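Local structure of replicative DNA helicase (Nostoc punctiforme, 4O1R) at residues L36-M41 with K77-N82; Q42-I47 with P128-F133. The protein carries an intein, which probably excises itself by protein splicing and joins the flanking sequences. All blocks are in the same frame, centred on the assembly; numbering follows the deposited sequence.

Interaction 1: residues L36-M41 with K77-N82; sequences LNEATM and KFLTIN. With NA (sodium ion), chain D.
Leu79 is the one residue of 77-82 that reaches across to 36-41, where Leu36, Glu38 and Met41 meet its two methyls. The contact belongs to the all-beta Hint fold of inteins and joins the end of strand 31-37 and its turn to strand 77-80 of a separate sheet. With CG anti to the backbone N (chi1 -178°), Leu79 extends toward Leu36, and CD2 of Leu79 lies 3.5 Å from CD2 of Leu36, the two side chains crossing at about a right angle. Met41 folds its thioether back to bring CE to 4.2 Å from the same Leu79 CD2. On the other branch, Leu79 CD1 lies 4.0 Å from Glu38 OE1, while Glu38 OE2 is held by the indole NE1 of Trp84. The turn carrying Glu38 is an Asx turn: Asn37 OD1 accepts from Ala39 N at 2.9 Å. Beyond Leu79 the strand ends in an ST turn, in which Thr80 OG1 accepts from Asn82 N (3.1 Å) and is also hydrogen-bonded to Gly83 O. This turn presents Ile81 O to a sodium ion at 2.4 Å. Four waters also bind the sodium, and one of them donates to Asn82 OD1 at 2.6 Å.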
ATOM      1  N   LEU A  36      -4.318   6.066  -6.037  1.00 17.05           N
ATOM      2  CA  LEU A  36      -4.489   5.930  -7.467  1.00 17.20           C
ATOM      3  C   LEU A  36      -5.943   6.144  -7.874  1.00 17.99           C
ATOM      4  O   LEU A  36      -6.849   5.522  -7.319  1.00 18.55           O
ATOM      5  CB  LEU A  36      -4.038   4.530  -7.892  1.00 16.97           C
ATOM      6  CG  LEU A  36      -4.213   4.191  -9.377  1.00 17.33           C
ATOM      7  CD1 LEU A  36      -3.255   4.971 -10.255  1.00 19.43           C
ATOM      8  CD2 LEU A  36      -4.023   2.698  -9.565  1.00 18.82           C
ATOM      9  N   ASN A  37      -6.156   7.035  -8.835  1.00 19.60           N
ATOM     10  CA  ASN A  37      -7.432   7.080  -9.543  1.00 21.30           C
ATOM     11  C   ASN A  37      -7.344   6.084 -10.701  1.00 22.64           C
ATOM     12  O   ASN A  37      -6.620   6.309 -11.655  1.00 22.38           O
ATOM     13  CB  ASN A  37      -7.730   8.500 -10.042  1.00 21.56           C
ATOM     14  CG  ASN A  37      -9.043   8.596 -10.783  1.00 23.97           C
ATOM     15  OD1 ASN A  37      -9.544   7.605 -11.315  1.00 27.12           O
ATOM     16  ND2 ASN A  37      -9.611   9.797 -10.821  1.00 25.91           N
ATOM     17  N   GLU A  38      -8.066   4.972 -10.594  1.00 24.48           N
ATOM     18  CA  GLU A  38      -7.961   3.892 -11.577  1.00 26.90           C
ATOM     19  C   GLU A  38      -8.527   4.227 -12.953  1.00 28.12           C
ATOM     20  O   GLU A  38      -8.174   3.587 -13.946  1.00 28.52           O
ATOM     21  CB  GLU A  38      -8.630   2.634 -11.046  1.00 27.28           C
ATOM     22  CG  GLU A  38      -7.686   1.656 -10.413  1.00 29.66           C
ATOM     23  CD  GLU A  38      -8.290   0.274 -10.375  1.00 31.34           C
ATOM     24  OE1 GLU A  38      -8.058  -0.515 -11.326  1.00 33.45           O
ATOM     25  OE2 GLU A  38      -9.031   0.001  -9.411  1.00 31.77           O
ATOM     26  N   ALA A  39      -9.402   5.224 -13.012  1.00 29.10           N
ATOM     27  CA  ALA A  39      -9.985   5.650 -14.286  1.00 30.20           C
ATOM     28  C   ALA A  39      -8.980   6.437 -15.124  1.00 30.50           C
ATOM     29  O   ALA A  39      -8.930   6.283 -16.345  1.00 31.78           O
ATOM     30  CB  ALA A  39     -11.242   6.459 -14.051  1.00 30.38           C
ATOM     31  N   THR A  40      -8.178   7.274 -14.466  1.00 30.29           N
ATOM     32  CA  THR A  40      -7.168   8.082 -15.152  1.00 29.70           C
ATOM     33  C   THR A  40      -5.791   7.426 -15.094  1.00 29.09           C
ATOM     34  O   THR A  40      -4.880   7.808 -15.832  1.00 29.34           O
ATOM     35  CB  THR A  40      -7.063   9.503 -14.547  1.00 29.96           C
ATOM     36  OG1 THR A  40      -6.663   9.407 -13.173  1.00 29.57           O
ATOM     37  CG2 THR A  40      -8.393  10.228 -14.622  1.00 30.52           C
ATOM     38  N   MET A  41      -5.646   6.441 -14.204  1.00 27.91           N
ATOM     39  CA  MET A  41      -4.351   5.835 -13.885  1.00 26.91           C
ATOM     40  C   MET A  41      -3.321   6.883 -13.451  1.00 26.59           C
ATOM     41  O   MET A  41      -2.140   6.800 -13.776  1.00 27.28           O
ATOM     42  CB  MET A  41      -3.845   4.922 -15.017  1.00 26.99           C
ATOM     43  CG  MET A  41      -4.718   3.694 -15.230  1.00 28.05           C
ATOM     44  SD  MET A  41      -4.847   2.626 -13.776  1.00 29.25           S
ATOM     45  CE  MET A  41      -3.209   1.893 -13.737  1.00 28.56           C
ATOM     46  N   LYS A  77      -4.461  -6.592  -1.023  1.00 12.09           N
ATOM     47  CA  LYS A  77      -4.476  -6.554  -2.493  1.00 12.48           C
ATOM     48  C   LYS A  77      -3.553  -5.481  -3.076  1.00 11.89           C
ATOM     49  O   LYS A  77      -3.391  -4.381  -2.526  1.00 12.78           O
ATOM     50  CB  LYS A  77      -5.899  -6.388  -3.032  1.00 13.72           C
ATOM     51  CG  LYS A  77      -6.803  -7.609  -2.760  1.00 15.15           C
ATOM     52  CD  LYS A  77      -8.143  -7.510  -3.479  1.00 20.58           C
ATOM     53  CE  LYS A  77      -8.969  -8.763  -3.249  1.00 23.08           C
ATOM     54  NZ  LYS A  77     -10.201  -8.774  -4.072  1.00 26.50           N
ATOM     55  N   PHE A  78      -2.940  -5.861  -4.194  1.00 11.76           N
ATOM     56  CA  PHE A  78      -2.047  -5.032  -5.001  1.00 11.43           C
ATOM     57  C   PHE A  78      -2.574  -5.039  -6.427  1.00 11.68           C
ATOM     58  O   PHE A  78      -3.332  -5.938  -6.806  1.00 12.01           O
ATOM     59  CB  PHE A  78      -0.633  -5.608  -4.959  1.00 11.94           C
ATOM     60  CG  PHE A  78      -0.023  -5.553  -3.587  1.00 11.06           C
ATOM     61  CD1 PHE A  78      -0.323  -6.527  -2.638  1.00 11.70           C
ATOM     62  CD2 PHE A  78       0.822  -4.510  -3.224  1.00 12.33           C
ATOM     63  CE1 PHE A  78       0.217  -6.464  -1.361  1.00 11.83           C
ATOM     64  CE2 PHE A  78       1.369  -4.452  -1.944  1.00 12.80           C
ATOM     65  CZ  PHE A  78       1.059  -5.428  -1.017  1.00 12.54           C
ATOM     66  N   LEU A  79      -2.199  -4.039  -7.222  1.00 11.80           N
ATOM     67  CA  LEU A  79      -2.789  -3.917  -8.555  1.00 12.18           C
ATOM     68  C   LEU A  79      -1.890  -4.515  -9.630  1.00 11.81           C
ATOM     69  O   LEU A  79      -0.737  -4.099  -9.792  1.00 12.06           O
ATOM     70  CB  LEU A  79      -3.074  -2.446  -8.877  1.00 12.51           C
ATOM     71  CG  LEU A  79      -3.731  -2.198 -10.242  1.00 12.84           C
ATOM     72  CD1 LEU A  79      -5.061  -2.921 -10.375  1.00 14.71           C
ATOM     73  CD2 LEU A  79      -3.912  -0.712 -10.473  1.00 15.09           C
ATOM     74  N   THR A  80      -2.418  -5.496 -10.356  1.00 11.51           N
ATOM     75  CA  THR A  80      -1.722  -6.045 -11.520  1.00 11.92           C
ATOM     76  C   THR A  80      -2.415  -5.553 -12.798  1.00 12.20           C
ATOM     77  O   THR A  80      -3.488  -4.948 -12.734  1.00 13.06           O
ATOM     78  CB  THR A  80      -1.743  -7.590 -11.538  1.00 11.85           C
ATOM     79  OG1 THR A  80      -3.048  -8.059 -11.934  1.00 12.45           O
ATOM     80  CG2 THR A  80      -1.339  -8.165 -10.182  1.00 13.11           C
ATOM     81  N   ILE A  81      -1.822  -5.847 -13.958  1.00 12.70           N
ATOM     82  CA  ILE A  81      -2.403  -5.448 -15.243  1.00 14.19           C
ATOM     83  C   ILE A  81      -3.716  -6.188 -15.508  1.00 14.46           C
ATOM     84  O   ILE A  81      -4.488  -5.794 -16.391  1.00 15.86           O
ATOM     85  CB  ILE A  81      -1.377  -5.691 -16.395  1.00 13.98           C
ATOM     86  CG1 ILE A  81      -1.712  -4.877 -17.651  1.00 16.24           C
ATOM     87  CG2 ILE A  81      -1.249  -7.175 -16.730  1.00 15.11           C
ATOM     88  CD1 ILE A  81      -1.561  -3.420 -17.459  1.00 17.94           C
ATOM     89  N   ASN A  82      -3.953  -7.258 -14.755  1.00 14.86           N
ATOM     90  CA  ASN A  82      -5.192  -8.020 -14.846  1.00 15.86           C
ATOM     91  C   ASN A  82      -6.076  -7.869 -13.603  1.00 16.17           C
ATOM     92  O   ASN A  82      -6.928  -8.723 -13.342  1.00 19.11           O
ATOM     93  CB  ASN A  82      -4.914  -9.482 -15.226  1.00 16.74           C
ATOM     94  CG  ASN A  82      -4.602  -9.625 -16.704  1.00 17.99           C
ATOM     95  OD1 ASN A  82      -5.364  -9.151 -17.542  1.00 21.08           O
ATOM     96  ND2 ASN A  82      -3.458 -10.222 -17.029  1.00 19.65           N
TER
HETATM   97 NA    NA D 203      -5.958  -5.051 -18.062  1.00 32.46          NA
HETATM   98  O   HOH W   1      -5.466  -6.995 -19.026  1.00 22.82           O
HETATM   99  O   HOH W   2      -4.631  -4.133 -19.930  1.00 30.39           O
HETATM  100  O   HOH W   3      -5.425  -2.899 -17.082  1.00 49.28           O
HETATM  101  O   HOH W   4      -7.734  -5.910 -17.249  1.00 54.13           O

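Interaction 2: residues Q42-I47 with P128-F133; sequences QLEKAI and PGLHNF
Ile47 and Pro128 stand abreast with CA atoms 7.5 Å apart, and Ala46 and Gly129 are similarly spaced, CA to CA 7.0 Å. Strand 42-55 and the loop leading into strand 132-135 are therefore neighbours without direct backbone pairing, and a water fills the bridging role: it donates to Ile47 O (2.7 Å) and accepts from Gly129 N (3.0 Å). The ring of Pro128 joins in through CD, which lies 3.5 Å from Ile47 O, so this carbonyl meets both the water and a methylene. In the Hint fold of the intein, the contact sets the loop before the C-terminal beta-hairpin against the long strand 42-55. Leu130 carries most of the side-chain contact. Its CG, lying beside the backbone N (chi1 -65°), carries the CD1 methyl toward Ala46, to 4.4 Å from CB of that residue. The same methyl lies 3.9 Å from Glu44 OE1, the extended glutamate crossing the leucine at about a right angle, while Glu44 OE2 is hydrogen-bonded to Asn37 ND2; Ala35 of strand 31-37 also touches Leu130. Past the bend at His131, the amide of Asn132 turns back, its ND2 giving a weak hydrogen bond to Leu130 O. The direct contacts are thus apolar or carbon-to-oxygen approaches, and the polar link depends on water, which implies a modest, partly hydrated seam at the surface.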
ATOM      1  N   GLN A  42      -3.800   7.867 -12.694  1.00 25.44           N
ATOM      2  CA  GLN A  42      -2.959   8.932 -12.170  1.00 25.21           C
ATOM      3  C   GLN A  42      -3.117   8.994 -10.665  1.00 23.80           C
ATOM      4  O   GLN A  42      -4.190   8.688 -10.134  1.00 23.30           O
ATOM      5  CB  GLN A  42      -3.360  10.289 -12.764  1.00 26.19           C
ATOM      6  CG  GLN A  42      -3.315  10.364 -14.286  1.00 30.54           C
ATOM      7  CD  GLN A  42      -1.914  10.570 -14.797  1.00 35.73           C
ATOM      8  OE1 GLN A  42      -1.354  11.660 -14.677  1.00 38.83           O
ATOM      9  NE2 GLN A  42      -1.334   9.523 -15.374  1.00 37.57           N
ATOM     10  N   LEU A  43      -2.049   9.397  -9.986  1.00 23.04           N
ATOM     11  CA  LEU A  43      -2.103   9.622  -8.547  1.00 22.58           C
ATOM     12  C   LEU A  43      -2.881  10.897  -8.217  1.00 21.69           C
ATOM     13  O   LEU A  43      -2.790  11.902  -8.932  1.00 22.33           O
ATOM     14  CB  LEU A  43      -0.698   9.720  -7.950  1.00 23.43           C
ATOM     15  CG  LEU A  43       0.223   8.505  -7.896  1.00 25.66           C
ATOM     16  CD1 LEU A  43       1.408   8.876  -7.021  1.00 27.54           C
ATOM     17  CD2 LEU A  43      -0.479   7.274  -7.330  1.00 26.09           C
ATOM     18  N   GLU A  44      -3.650  10.833  -7.132  1.00 20.43           N
ATOM     19  CA  GLU A  44      -4.464  11.952  -6.651  1.00 20.57           C
ATOM     20  C   GLU A  44      -4.399  12.016  -5.141  1.00 20.05           C
ATOM     21  O   GLU A  44      -4.143  11.014  -4.477  1.00 19.42           O
ATOM     22  CB  GLU A  44      -5.937  11.777  -7.039  1.00 21.33           C
ATOM     23  CG  GLU A  44      -6.271  11.940  -8.504  1.00 23.70           C
ATOM     24  CD  GLU A  44      -7.762  11.807  -8.770  1.00 25.42           C
ATOM     25  OE1 GLU A  44      -8.545  11.623  -7.808  1.00 26.94           O
ATOM     26  OE2 GLU A  44      -8.154  11.888  -9.947  1.00 28.00           O
ATOM     27  N   LYS A  45      -4.630  13.206  -4.602  1.00 19.93           N
ATOM     28  CA  LYS A  45      -4.776  13.393  -3.161  1.00 20.28           C
ATOM     29  C   LYS A  45      -6.077  12.738  -2.702  1.00 19.69           C
ATOM     30  O   LYS A  45      -7.119  12.896  -3.342  1.00 21.05           O
ATOM     31  CB  LYS A  45      -4.791  14.887  -2.826  1.00 21.55           C
ATOM     32  CG  LYS A  45      -3.616  15.647  -3.420  1.00 24.30           C
ATOM     33  CD  LYS A  45      -3.727  17.143  -3.196  1.00 28.59           C
ATOM     34  CE  LYS A  45      -2.582  17.877  -3.886  1.00 30.35           C
ATOM     35  NZ  LYS A  45      -2.583  19.329  -3.543  1.00 31.90           N
ATOM     36  N   ALA A  46      -6.006  12.016  -1.587  1.00 18.35           N
ATOM     37  CA  ALA A  46      -7.136  11.243  -1.078  1.00 18.18           C
ATOM     38  C   ALA A  46      -7.245  11.343   0.439  1.00 17.52           C
ATOM     39  O   ALA A  46      -6.267  11.133   1.155  1.00 17.31           O
ATOM     40  CB  ALA A  46      -6.999   9.789  -1.492  1.00 18.61           C
ATOM     41  N   ILE A  47      -8.445  11.629   0.925  1.00 17.12           N
ATOM     42  CA  ILE A  47      -8.690  11.767   2.359  1.00 17.47           C
ATOM     43  C   ILE A  47      -8.806  10.415   3.072  1.00 16.80           C
ATOM     44  O   ILE A  47      -9.493   9.493   2.612  1.00 17.81           O
ATOM     45  CB  ILE A  47      -9.945  12.643   2.645  1.00 18.23           C
ATOM     46  CG1 ILE A  47      -9.716  14.066   2.131  1.00 20.21           C
ATOM     47  CG2 ILE A  47     -10.314  12.626   4.146  1.00 19.93           C
ATOM     48  CD1 ILE A  47      -8.606  14.839   2.823  1.00 24.10           C
ATOM     49  N   PRO A 128     -12.236   6.499   1.864  1.00 21.13           N
ATOM     50  CA  PRO A 128     -13.591   6.248   1.347  1.00 22.92           C
ATOM     51  C   PRO A 128     -13.817   6.611  -0.110  1.00 23.90           C
ATOM     52  O   PRO A 128     -14.763   6.105  -0.712  1.00 24.80           O
ATOM     53  CB  PRO A 128     -14.487   7.085   2.260  1.00 23.74           C
ATOM     54  CG  PRO A 128     -13.605   8.064   2.910  1.00 23.12           C
ATOM     55  CD  PRO A 128     -12.245   7.440   2.997  1.00 21.15           C
ATOM     56  N   GLY A 129     -12.973   7.454  -0.694  1.00 23.80           N
ATOM     57  CA  GLY A 129     -13.173   7.801  -2.105  1.00 24.47           C
ATOM     58  C   GLY A 129     -12.662   6.713  -3.036  1.00 24.25           C
ATOM     59  O   GLY A 129     -13.431   5.978  -3.661  1.00 25.10           O
ATOM     60  N   LEU A 130     -11.343   6.612  -3.096  1.00 23.12           N
ATOM     61  CA  LEU A 130     -10.646   5.765  -4.054  1.00 21.59           C
ATOM     62  C   LEU A 130     -10.331   4.348  -3.553  1.00 20.80           C
ATOM     63  O   LEU A 130      -9.958   3.479  -4.344  1.00 20.88           O
ATOM     64  CB  LEU A 130      -9.368   6.484  -4.518  1.00 21.03           C
ATOM     65  CG  LEU A 130      -9.595   7.784  -5.305  1.00 21.23           C
ATOM     66  CD1 LEU A 130      -8.305   8.547  -5.489  1.00 22.12           C
ATOM     67  CD2 LEU A 130     -10.223   7.480  -6.662  1.00 23.45           C
ATOM     68  N   HIS A 131     -10.481   4.124  -2.245  1.00 20.14           N
ATOM     69  CA  HIS A 131     -10.316   2.801  -1.608  1.00 19.84           C
ATOM     70  C   HIS A 131      -8.920   2.186  -1.770  1.00 18.66           C
ATOM     71  O   HIS A 131      -8.759   0.969  -1.719  1.00 18.18           O
ATOM     72  CB  HIS A 131     -11.396   1.814  -2.080  1.00 21.17           C
ATOM     73  CG  HIS A 131     -12.794   2.342  -1.954  1.00 24.59           C
ATOM     74  ND1 HIS A 131     -13.413   2.522  -0.736  1.00 26.60           N
ATOM     75  CD2 HIS A 131     -13.688   2.727  -2.894  1.00 28.00           C
ATOM     76  CE1 HIS A 131     -14.633   2.992  -0.933  1.00 28.32           C
ATOM     77  NE2 HIS A 131     -14.821   3.132  -2.233  1.00 29.13           N
ATOM     78  N   ASN A 132      -7.912   3.036  -1.928  1.00 17.30           N
ATOM     79  CA  ASN A 132      -6.527   2.582  -2.033  1.00 16.09           C
ATOM     80  C   ASN A 132      -5.617   3.699  -1.587  1.00 15.53           C
ATOM     81  O   ASN A 132      -6.050   4.840  -1.420  1.00 16.17           O
ATOM     82  CB  ASN A 132      -6.183   2.089  -3.458  1.00 16.48           C
ATOM     83  CG  ASN A 132      -5.941   3.226  -4.454  1.00 17.53           C
ATOM     84  OD1 ASN A 132      -4.859   3.817  -4.502  1.00 17.71           O
ATOM     85  ND2 ASN A 132      -6.943   3.506  -5.276  1.00 20.27           N
ATOM     86  N   PHE A 133      -4.361   3.373  -1.353  1.00 14.51           N
ATOM     87  CA  PHE A 133      -3.396   4.405  -1.028  1.00 14.16           C
ATOM     88  C   PHE A 133      -2.004   3.904  -1.325  1.00 13.98           C
ATOM     89  O   PHE A 133      -1.803   2.698  -1.556  1.00 13.86           O
ATOM     90  CB  PHE A 133      -3.525   4.888   0.435  1.00 14.72           C
ATOM     91  CG  PHE A 133      -3.322   3.810   1.472  1.00 13.73           C
ATOM     92  CD1 PHE A 133      -4.389   2.992   1.859  1.00 15.60           C
ATOM     93  CD2 PHE A 133      -2.085   3.631   2.101  1.00 14.92           C
ATOM     94  CE1 PHE A 133      -4.215   1.993   2.839  1.00 15.15           C
ATOM     95  CE2 PHE A 133      -1.906   2.643   3.078  1.00 14.66           C
ATOM     96  CZ  PHE A 133      -2.970   1.822   3.441  1.00 15.09           C
TER
HETATM   97  O   HOH W   5     -11.159   9.491   0.495  1.00 24.43           O

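Both contacts involve neighbouring strands of one antiparallel sheet, 31-37 and 42-55, and on the other side strands 77-80 and 132-135, which belong to a second sheet. Interaction 1 is partly buried and rests on two buried leucines; interaction 2 lies at the surface, covers more area (187 against 115 Å²) and includes a water bridge. Neither has a direct hydrogen bond between its own segments, yet polar bonds tie one to the other: Asn37 ND2 pairs with Glu44 OE2, and Leu36 N with Asn132 OD1. The CD1 methyl of Leu130 also packs at 3.8 Å against the carbonyl Leu36 O. The sodium ion sits by 77-82 alone, at Ile81 O, away from the leucine packing.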